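Peptidoglycan synthetase penicillin-binding protein 3 (Bifidobacterium adolescentis, PDB 4YE5) probably acts as a class B penicillin-binding protein, a membrane-anchored transpeptidase that would cross-link peptidoglycan and be acylated by penicillin. Local coordinates at residues R221-Y226 and Q548-P553; E228-D233 and G536-E541; S507-I510 and N514-F517. All blocks are in the same frame, centred on the assembly; numbering follows the deposited sequence.

Interaction 1 of 3, residues R221-Y226 and Q548-P553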
loop_
_atom_site.group_PDB
_atom_site.type_symbol
_atom_site.label_atom_id
_atom_site.label_comp_id
_atom_site.label_asym_id
_atom_site.label_seq_id
_atom_site.Cartn_x
_atom_site.Cartn_y
_atom_site.Cartn_z
ATOM N N ARG A 221 -6.476 -0.715 10.736
ATOM C CA ARG A 221 -7.710 -1.296 10.200
ATOM C C ARG A 221 -8.896 -0.371 10.463
ATOM O O ARG A 221 -9.735 -0.181 9.595
ATOM C CB ARG A 221 -7.952 -2.662 10.880
ATOM C CG ARG A 221 -8.772 -3.685 10.120
ATOM C CD ARG A 221 -8.922 -5.003 10.926
ATOM N NE ARG A 221 -9.521 -4.724 12.218
ATOM C CZ ARG A 221 -10.804 -4.904 12.514
ATOM N NH1 ARG A 221 -11.637 -5.442 11.637
ATOM N NH2 ARG A 221 -11.245 -4.575 13.714
ATOM N N ASP A 222 -8.959 0.210 11.660
ATOM C CA ASP A 222 -10.070 1.101 12.026
ATOM C C ASP A 222 -10.030 2.436 11.280
ATOM O O ASP A 222 -11.068 2.947 10.848
ATOM C CB ASP A 222 -10.117 1.328 13.543
ATOM C CG ASP A 222 -10.161 0.007 14.327
ATOM O OD1 ASP A 222 -11.178 -0.718 14.219
ATOM O OD2 ASP A 222 -9.169 -0.320 15.030
ATOM N N VAL A 223 -8.849 3.020 11.126
ATOM C CA VAL A 223 -8.764 4.263 10.341
ATOM C C VAL A 223 -9.056 3.982 8.859
ATOM O O VAL A 223 -9.739 4.757 8.183
ATOM C CB VAL A 223 -7.382 4.931 10.485
ATOM C CG1 VAL A 223 -7.294 6.205 9.631
ATOM C CG2 VAL A 223 -7.083 5.244 11.991
ATOM N N GLN A 224 -8.518 2.880 8.348
ATOM C CA GLN A 224 -8.737 2.519 6.950
ATOM C C GLN A 224 -10.226 2.289 6.696
ATOM O O GLN A 224 -10.789 2.771 5.716
ATOM C CB GLN A 224 -7.950 1.240 6.592
ATOM C CG GLN A 224 -8.109 0.830 5.107
ATOM C CD GLN A 224 -7.268 1.684 4.149
ATOM O OE1 GLN A 224 -6.262 2.267 4.532
ATOM N NE2 GLN A 224 -7.658 1.701 2.885
ATOM N N TRP A 225 -10.866 1.555 7.590
ATOM C CA TRP A 225 -12.293 1.269 7.436
ATOM C C TRP A 225 -13.106 2.552 7.457
ATOM O O TRP A 225 -13.984 2.737 6.612
ATOM C CB TRP A 225 -12.820 0.316 8.519
ATOM C CG TRP A 225 -14.266 -0.065 8.289
ATOM C CD1 TRP A 225 -14.729 -1.151 7.587
ATOM C CD2 TRP A 225 -15.433 0.642 8.744
ATOM N NE1 TRP A 225 -16.104 -1.159 7.585
ATOM C CE2 TRP A 225 -16.560 -0.068 8.279
ATOM C CE3 TRP A 225 -15.634 1.812 9.488
ATOM C CZ2 TRP A 225 -17.867 0.353 8.536
ATOM C CZ3 TRP A 225 -16.937 2.229 9.742
ATOM C CH2 TRP A 225 -18.032 1.501 9.266
ATOM N N TYR A 226 -12.826 3.439 8.411
ATOM C CA TYR A 226 -13.616 4.681 8.485
ATOM C C TYR A 226 -13.380 5.577 7.264
ATOM O O TYR A 226 -14.291 6.245 6.759
ATOM C CB TYR A 226 -13.358 5.446 9.784
ATOM C CG TYR A 226 -14.404 6.515 10.047
ATOM C CD1 TYR A 226 -15.643 6.191 10.609
ATOM C CD2 TYR A 226 -14.158 7.827 9.729
ATOM C CE1 TYR A 226 -16.608 7.173 10.834
ATOM C CE2 TYR A 226 -15.121 8.818 9.928
ATOM C CZ TYR A 226 -16.336 8.490 10.492
ATOM O OH TYR A 226 -17.274 9.485 10.705
ATOM N N GLN A 548 -11.056 12.144 17.741
ATOM C CA GLN A 548 -11.814 11.362 18.737
ATOM C C GLN A 548 -11.133 10.023 19.010
ATOM O O GLN A 548 -10.972 9.632 20.158
ATOM C CB GLN A 548 -13.263 11.128 18.261
ATOM C CG GLN A 548 -14.032 9.987 18.993
ATOM C CD GLN A 548 -14.797 10.464 20.224
ATOM O OE1 GLN A 548 -15.006 11.664 20.412
ATOM N NE2 GLN A 548 -15.223 9.520 21.067
ATOM N N LYS A 549 -10.728 9.319 17.948
ATOM C CA LYS A 549 -10.088 8.014 18.121
ATOM C C LYS A 549 -8.821 8.109 18.953
ATOM O O LYS A 549 -8.615 7.322 19.860
ATOM C CB LYS A 549 -9.748 7.351 16.781
ATOM C CG LYS A 549 -9.074 5.962 16.931
ATOM C CD LYS A 549 -8.792 5.349 15.531
ATOM C CE LYS A 549 -7.868 4.135 15.625
ATOM N NZ LYS A 549 -8.502 3.113 16.489
ATOM N N TYR A 550 -7.962 9.065 18.636
ATOM C CA TYR A 550 -6.684 9.152 19.347
ATOM C C TYR A 550 -6.738 10.094 20.536
ATOM O O TYR A 550 -5.713 10.360 21.174
ATOM C CB TYR A 550 -5.552 9.520 18.375
ATOM C CG TYR A 550 -5.347 8.432 17.346
ATOM C CD1 TYR A 550 -4.664 7.256 17.674
ATOM C CD2 TYR A 550 -5.885 8.541 16.071
ATOM C CE1 TYR A 550 -4.497 6.235 16.744
ATOM C CE2 TYR A 550 -5.710 7.526 15.127
ATOM C CZ TYR A 550 -5.019 6.379 15.467
ATOM O OH TYR A 550 -4.853 5.370 14.528
ATOM N N GLU A 551 -7.943 10.575 20.853
ATOM C CA GLU A 551 -8.139 11.424 22.030
ATOM C C GLU A 551 -7.162 12.598 22.027
ATOM O O GLU A 551 -6.469 12.850 23.014
ATOM C CB GLU A 551 -7.995 10.594 23.321
ATOM C CG GLU A 551 -8.922 9.368 23.345
ATOM C CD GLU A 551 -8.872 8.592 24.658
ATOM O OE1 GLU A 551 -8.216 7.527 24.685
ATOM O OE2 GLU A 551 -9.492 9.039 25.657
ATOM N N VAL A 552 -7.093 13.297 20.899
ATOM C CA VAL A 552 -6.150 14.403 20.739
ATOM C C VAL A 552 -6.641 15.596 21.566
ATOM O O VAL A 552 -7.811 15.968 21.480
ATOM C CB VAL A 552 -6.007 14.789 19.242
ATOM C CG1 VAL A 552 -4.953 15.899 19.059
ATOM C CG2 VAL A 552 -5.643 13.535 18.394
ATOM N N PRO A 553 -5.754 16.196 22.380
ATOM C CA PRO A 553 -6.180 17.371 23.143
ATOM C C PRO A 553 -6.633 18.509 22.228
ATOM O O PRO A 553 -6.007 18.733 21.188
ATOM C CB PRO A 553 -4.908 17.783 23.902
ATOM C CG PRO A 553 -4.059 16.565 23.940
ATOM C CD PRO A 553 -4.342 15.855 22.635
HETATM O O HOH W 1 -7.010 0.867 16.064
#
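Val223, in the first turn of helix 221-238, faces Lys549 at the C-terminal end of helix 535-549, the two CA atoms 8.7 Å apart. In the penicillin-binding transpeptidase fold these helices lie side by side on one face of the five-stranded antiparallel sheet, and here helix 535-549 ends in a Schellman motif with Glu551 at positive phi. Lys549 spans the gap with its chain extended, CG anti to the backbone N (chi1 -180°), until a bend at chi4 turns the ammonium group toward Asp222. The direct salt bridge is long, 3.8 Å from Lys549 NZ to Asp222 OD2. A water bridges the two, 2.7 Å from Asp222 OD2 and 2.7 Å from Lys549 NZ, accepting from the ammonium group. Arg221 extends this small charge network through a second long approach to the other carboxylate oxygen of Asp222, with no N-H aimed at it. Beneath the charges Val223 CG2 rests against the lysine's aliphatic part, 3.9 Å from Lys549 CE. Tyr550 lies beside its neighbour, with Lys549 CG over the centre of its ring. The phenol's edge is met near the ring plane by Val223 CG2, which stands 3.4 Å from Tyr550 OH.

Interaction 2 of 3, residues E228-D233 and G536-E541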
loop_
_atom_site.group_PDB
_atom_site.type_symbol
_atom_site.label_atom_id
_atom_site.label_comp_id
_atom_site.label_asym_id
_atom_site.label_seq_id
_atom_site.Cartn_x
_atom_site.Cartn_y
_atom_site.Cartn_z
ATOM N N GLU A 228 -12.595 4.595 4.215
ATOM C CA GLU A 228 -13.340 4.002 3.100
ATOM C C GLU A 228 -14.838 4.274 3.238
ATOM O O GLU A 228 -15.522 4.550 2.249
ATOM C CB GLU A 228 -13.054 2.496 2.977
ATOM C CG GLU A 228 -11.637 2.230 2.460
ATOM C CD GLU A 228 -11.290 0.743 2.341
ATOM O OE1 GLU A 228 -12.170 -0.097 2.579
ATOM O OE2 GLU A 228 -10.135 0.440 1.970
ATOM N N LYS A 229 -15.330 4.224 4.470
ATOM C CA LYS A 229 -16.723 4.545 4.765
ATOM C C LYS A 229 -17.049 6.025 4.427
ATOM O O LYS A 229 -18.089 6.336 3.835
ATOM C CB LYS A 229 -17.023 4.255 6.244
ATOM C CG LYS A 229 -18.501 4.457 6.635
ATOM C CD LYS A 229 -19.386 3.415 5.956
ATOM C CE LYS A 229 -20.868 3.633 6.280
ATOM N NZ LYS A 229 -21.702 2.640 5.555
ATOM N N VAL A 230 -16.154 6.935 4.795
ATOM C CA VAL A 230 -16.351 8.342 4.453
ATOM C C VAL A 230 -16.376 8.526 2.940
ATOM O O VAL A 230 -17.199 9.265 2.398
ATOM C CB VAL A 230 -15.252 9.232 5.058
ATOM C CG1 VAL A 230 -15.265 10.614 4.413
ATOM C CG2 VAL A 230 -15.454 9.332 6.572
ATOM N N LEU A 231 -15.485 7.840 2.238
ATOM C CA LEU A 231 -15.492 7.956 0.776
ATOM C C LEU A 231 -16.773 7.380 0.162
ATOM O O LEU A 231 -17.289 7.921 -0.824
ATOM C CB LEU A 231 -14.258 7.287 0.159
ATOM C CG LEU A 231 -12.930 7.987 0.461
ATOM C CD1 LEU A 231 -11.815 7.133 -0.075
ATOM C CD2 LEU A 231 -12.904 9.418 -0.143
ATOM N N SER A 232 -17.266 6.286 0.734
ATOM C CA SER A 232 -18.501 5.672 0.249
ATOM C C SER A 232 -19.693 6.598 0.505
ATOM O O SER A 232 -20.491 6.850 -0.385
ATOM C CB SER A 232 -18.712 4.297 0.898
ATOM O OG SER A 232 -20.040 3.839 0.731
ATOM N N ASP A 233 -19.784 7.124 1.723
ATOM C CA ASP A 233 -20.858 8.045 2.078
ATOM C C ASP A 233 -20.762 9.311 1.214
ATOM O O ASP A 233 -21.782 9.865 0.797
ATOM C CB ASP A 233 -20.808 8.429 3.569
ATOM C CG ASP A 233 -21.258 7.294 4.499
ATOM O OD1 ASP A 233 -22.004 6.386 4.055
ATOM O OD2 ASP A 233 -20.871 7.319 5.694
ATOM N N GLY A 536 -12.836 19.508 0.817
ATOM C CA GLY A 536 -12.649 20.088 2.150
ATOM C C GLY A 536 -13.436 19.442 3.291
ATOM O O GLY A 536 -12.849 18.945 4.242
ATOM N N PRO A 537 -14.776 19.459 3.216
ATOM C CA PRO A 537 -15.591 18.848 4.285
ATOM C C PRO A 537 -15.273 17.355 4.438
ATOM O O PRO A 537 -15.365 16.822 5.529
ATOM C CB PRO A 537 -17.022 19.017 3.764
ATOM C CG PRO A 537 -16.945 20.289 2.884
ATOM C CD PRO A 537 -15.597 20.153 2.208
ATOM N N VAL A 538 -14.898 16.698 3.348
ATOM C CA VAL A 538 -14.522 15.282 3.418
ATOM C C VAL A 538 -13.260 15.104 4.271
ATOM O O VAL A 538 -13.217 14.208 5.094
ATOM C CB VAL A 538 -14.397 14.641 2.004
ATOM C CG1 VAL A 538 -14.082 13.109 2.091
ATOM C CG2 VAL A 538 -15.698 14.878 1.215
ATOM N N THR A 539 -12.251 15.974 4.135
ATOM C CA THR A 539 -11.063 15.804 4.977
ATOM C C THR A 539 -11.435 16.036 6.431
ATOM O O THR A 539 -10.888 15.406 7.322
ATOM C CB THR A 539 -9.898 16.758 4.617
ATOM O OG1 THR A 539 -10.195 18.089 5.078
ATOM C CG2 THR A 539 -9.644 16.757 3.113
ATOM N N ALA A 540 -12.359 16.970 6.658
ATOM C CA ALA A 540 -12.806 17.296 8.009
ATOM C C ALA A 540 -13.599 16.174 8.704
ATOM O O ALA A 540 -13.525 16.016 9.928
ATOM C CB ALA A 540 -13.607 18.627 8.012
ATOM N N GLU A 541 -14.361 15.406 7.934
ATOM C CA GLU A 541 -15.042 14.221 8.475
ATOM C C GLU A 541 -14.004 13.193 8.963
ATOM O O GLU A 541 -14.146 12.594 10.021
ATOM C CB GLU A 541 -15.918 13.565 7.403
ATOM C CG GLU A 541 -17.167 14.353 7.016
ATOM C CD GLU A 541 -18.191 14.387 8.137
ATOM O OE1 GLU A 541 -18.562 13.288 8.615
ATOM O OE2 GLU A 541 -18.605 15.508 8.550
#
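Val230 and Val538 meet methyl to methyl, with Val230 CG1 3.6 Å from Val538 CG1. In both valines the touching methyl is the one anti to the backbone N (chi1 166° in Val230 and -176° in Val538), and the two side chains run past each other in opposite senses. Two looser approaches widen this small patch. Val230 CG1 also lies 4.3 Å from Glu541 CB, so the glutamate adds the aliphatic base of its side chain, one turn on from Val538. Leu231 starts out pointing away from the partner helix, yet the end of its side chain swings back and brings Leu231 CD2 to 4.5 Å from Val538 CG1. No hydrogen bond crosses between the two segments; the contact is buried and mainly aliphatic. The axes of the short segments come within 10.2 Å, an ordinary spacing for helices packed through aliphatic side chains, and their directions make an angle of 146°, inclined but roughly antiparallel. Such a pair, helices 221-238 and 535-549, far apart in sequence, lies against one face of the central sheet, as in the penicillin-binding and beta-lactamase superfamily. Sheet residues meet the same side chains from below: Val538 rests on Val521 and Leu523 of strand 517-524, while Leu231 touches Ala259 of strand 255-260. Farther round helix 535-549, Thr539 points away from helix 221-238. Its OG1 donates to Gly536 O at 2.9 Å, in the carbonyl plane and on a lone pair, and that oxygen also accepts the helical bond from Ala540 N. Thr508 of strand 501-510 meets Thr539 OG1 with its own hydroxyl, tying the helix to the sheet.

Interaction 3 of 3, residues S507-I510 and N514-F517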
loop_
_atom_site.group_PDB
_atom_site.type_symbol
_atom_site.label_atom_id
_atom_site.label_comp_id
_atom_site.label_asym_id
_atom_site.label_seq_id
_atom_site.Cartn_x
_atom_site.Cartn_y
_atom_site.Cartn_z
ATOM N N SER A 507 -5.857 19.309 1.315
ATOM C CA SER A 507 -4.924 18.660 2.200
ATOM C C SER A 507 -4.851 19.465 3.492
ATOM O O SER A 507 -4.648 20.683 3.476
ATOM C CB SER A 507 -3.558 18.521 1.528
ATOM O OG SER A 507 -2.681 17.761 2.344
ATOM N N THR A 508 -5.020 18.761 4.605
ATOM C CA THR A 508 -5.150 19.377 5.904
ATOM C C THR A 508 -4.111 18.846 6.893
ATOM O O THR A 508 -3.870 17.633 6.971
ATOM C CB THR A 508 -6.532 19.053 6.510
ATOM O OG1 THR A 508 -7.557 19.514 5.619
ATOM C CG2 THR A 508 -6.675 19.770 7.856
ATOM N N ILE A 509 -3.522 19.759 7.654
ATOM C CA ILE A 509 -2.629 19.410 8.760
ATOM C C ILE A 509 -3.428 19.649 10.025
ATOM O O ILE A 509 -4.001 20.719 10.194
ATOM C CB ILE A 509 -1.399 20.345 8.794
ATOM C CG1 ILE A 509 -0.561 20.154 7.524
ATOM C CG2 ILE A 509 -0.588 20.094 10.053
ATOM C CD1 ILE A 509 0.421 21.328 7.225
ATOM N N ILE A 510 -3.487 18.661 10.911
ATOM C CA ILE A 510 -4.342 18.797 12.082
ATOM C C ILE A 510 -3.736 18.085 13.316
ATOM O O ILE A 510 -3.110 17.035 13.179
ATOM C CB ILE A 510 -5.767 18.263 11.747
ATOM C CG1 ILE A 510 -6.764 18.618 12.858
ATOM C CG2 ILE A 510 -5.750 16.737 11.504
ATOM C CD1 ILE A 510 -8.176 18.130 12.580
ATOM N N ASN A 514 -0.142 21.705 16.964
ATOM C CA ASN A 514 0.698 20.577 17.388
ATOM C C ASN A 514 0.456 19.456 16.408
ATOM O O ASN A 514 -0.208 18.483 16.748
ATOM C CB ASN A 514 0.323 20.118 18.816
ATOM C CG ASN A 514 1.249 19.015 19.359
ATOM O OD1 ASN A 514 2.287 18.707 18.768
ATOM N ND2 ASN A 514 0.865 18.416 20.490
ATOM N N PRO A 515 0.947 19.615 15.165
ATOM C CA PRO A 515 0.494 18.776 14.045
ATOM C C PRO A 515 0.654 17.291 14.326
ATOM O O PRO A 515 1.700 16.847 14.774
ATOM C CB PRO A 515 1.420 19.207 12.903
ATOM C CG PRO A 515 1.663 20.665 13.191
ATOM C CD PRO A 515 1.890 20.657 14.712
ATOM N N ARG A 516 -0.388 16.531 14.045
ATOM C CA ARG A 516 -0.368 15.100 14.304
ATOM C C ARG A 516 -0.572 14.308 13.015
ATOM O O ARG A 516 0.116 13.315 12.766
ATOM C CB ARG A 516 -1.478 14.774 15.297
ATOM C CG ARG A 516 -1.652 13.308 15.574
ATOM C CD ARG A 516 -0.676 12.806 16.601
ATOM N NE ARG A 516 -1.041 11.468 17.052
ATOM C CZ ARG A 516 -1.589 11.195 18.228
ATOM N NH1 ARG A 516 -1.829 12.169 19.105
ATOM N NH2 ARG A 516 -1.872 9.939 18.538
ATOM N N PHE A 517 -1.522 14.748 12.193
ATOM C CA PHE A 517 -1.809 14.070 10.931
ATOM C C PHE A 517 -1.834 15.007 9.757
ATOM O O PHE A 517 -2.148 16.185 9.894
ATOM C CB PHE A 517 -3.179 13.378 10.979
ATOM C CG PHE A 517 -3.321 12.390 12.102
ATOM C CD1 PHE A 517 -2.644 11.168 12.070
ATOM C CD2 PHE A 517 -4.129 12.674 13.181
ATOM C CE1 PHE A 517 -2.769 10.243 13.135
ATOM C CE2 PHE A 517 -4.262 11.767 14.255
ATOM C CZ PHE A 517 -3.581 10.555 14.229
#
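Ile510 O is gripped by two successive backbone N-H groups, those of Arg516 and Phe517. The bond from Phe517 N, 3.0 Å long, is nearly straight and arrives almost along the C=O axis, whereas Arg516 N, 2.9 Å from Ile510 O, approaches from above the carbonyl plane, 42° out of it. In return Ile510 N donates to Phe517 O, also at 3.0 Å, which closes an antiparallel hydrogen-bonded pair. The CA-H of Ile509 makes a further contact with Phe517 O. On the side opposite the Ile510 side chain, Ile509 meets Pro515 of the loop: the methyl Ile509 CG2, anti to the backbone N with CG1 at -64°, reaches Pro515 CB at 3.6 Å, and both residues pack on Ala419 of helix 408-419. The sheet face of Ile510 also carries Phe517; there Ile510 CG2 lies 4.3 Å from Phe517 CB and both side chains touch Met547 of helix 535-549. Arg516 CG sits 3.3 Å above the plane of the Phe517 ring, toward its rim. Two residues set opposite one make this a classic beta bulge, located where the hairpin between strands 501-510 and 517-524 of the transpeptidase sheet turns back on itself.

How the interactions relate
Interactions 1 and 2 sample one helix pair at two levels: their centres lie about 13 Å apart, and both draw on helices 221-238 and 535-549. Between them Tyr226 packs against the backbone of Glu541. Interaction 3 lies at the hairpin end of the sheet beneath, its centre about 14 Å and about 16 Å from those of interactions 1 and 2. It meets the first where the Phe517 and Tyr550 rings come together, and the second through the hydroxyls of Thr508 and Thr539. Along the chain the order is 221-226, 228-233, 507-510, 514-517, 536-541, 548-553, each pair enclosing the next. Segments some 300 residues apart thereby meet over one sheet face, consistent with the transpeptidase fold.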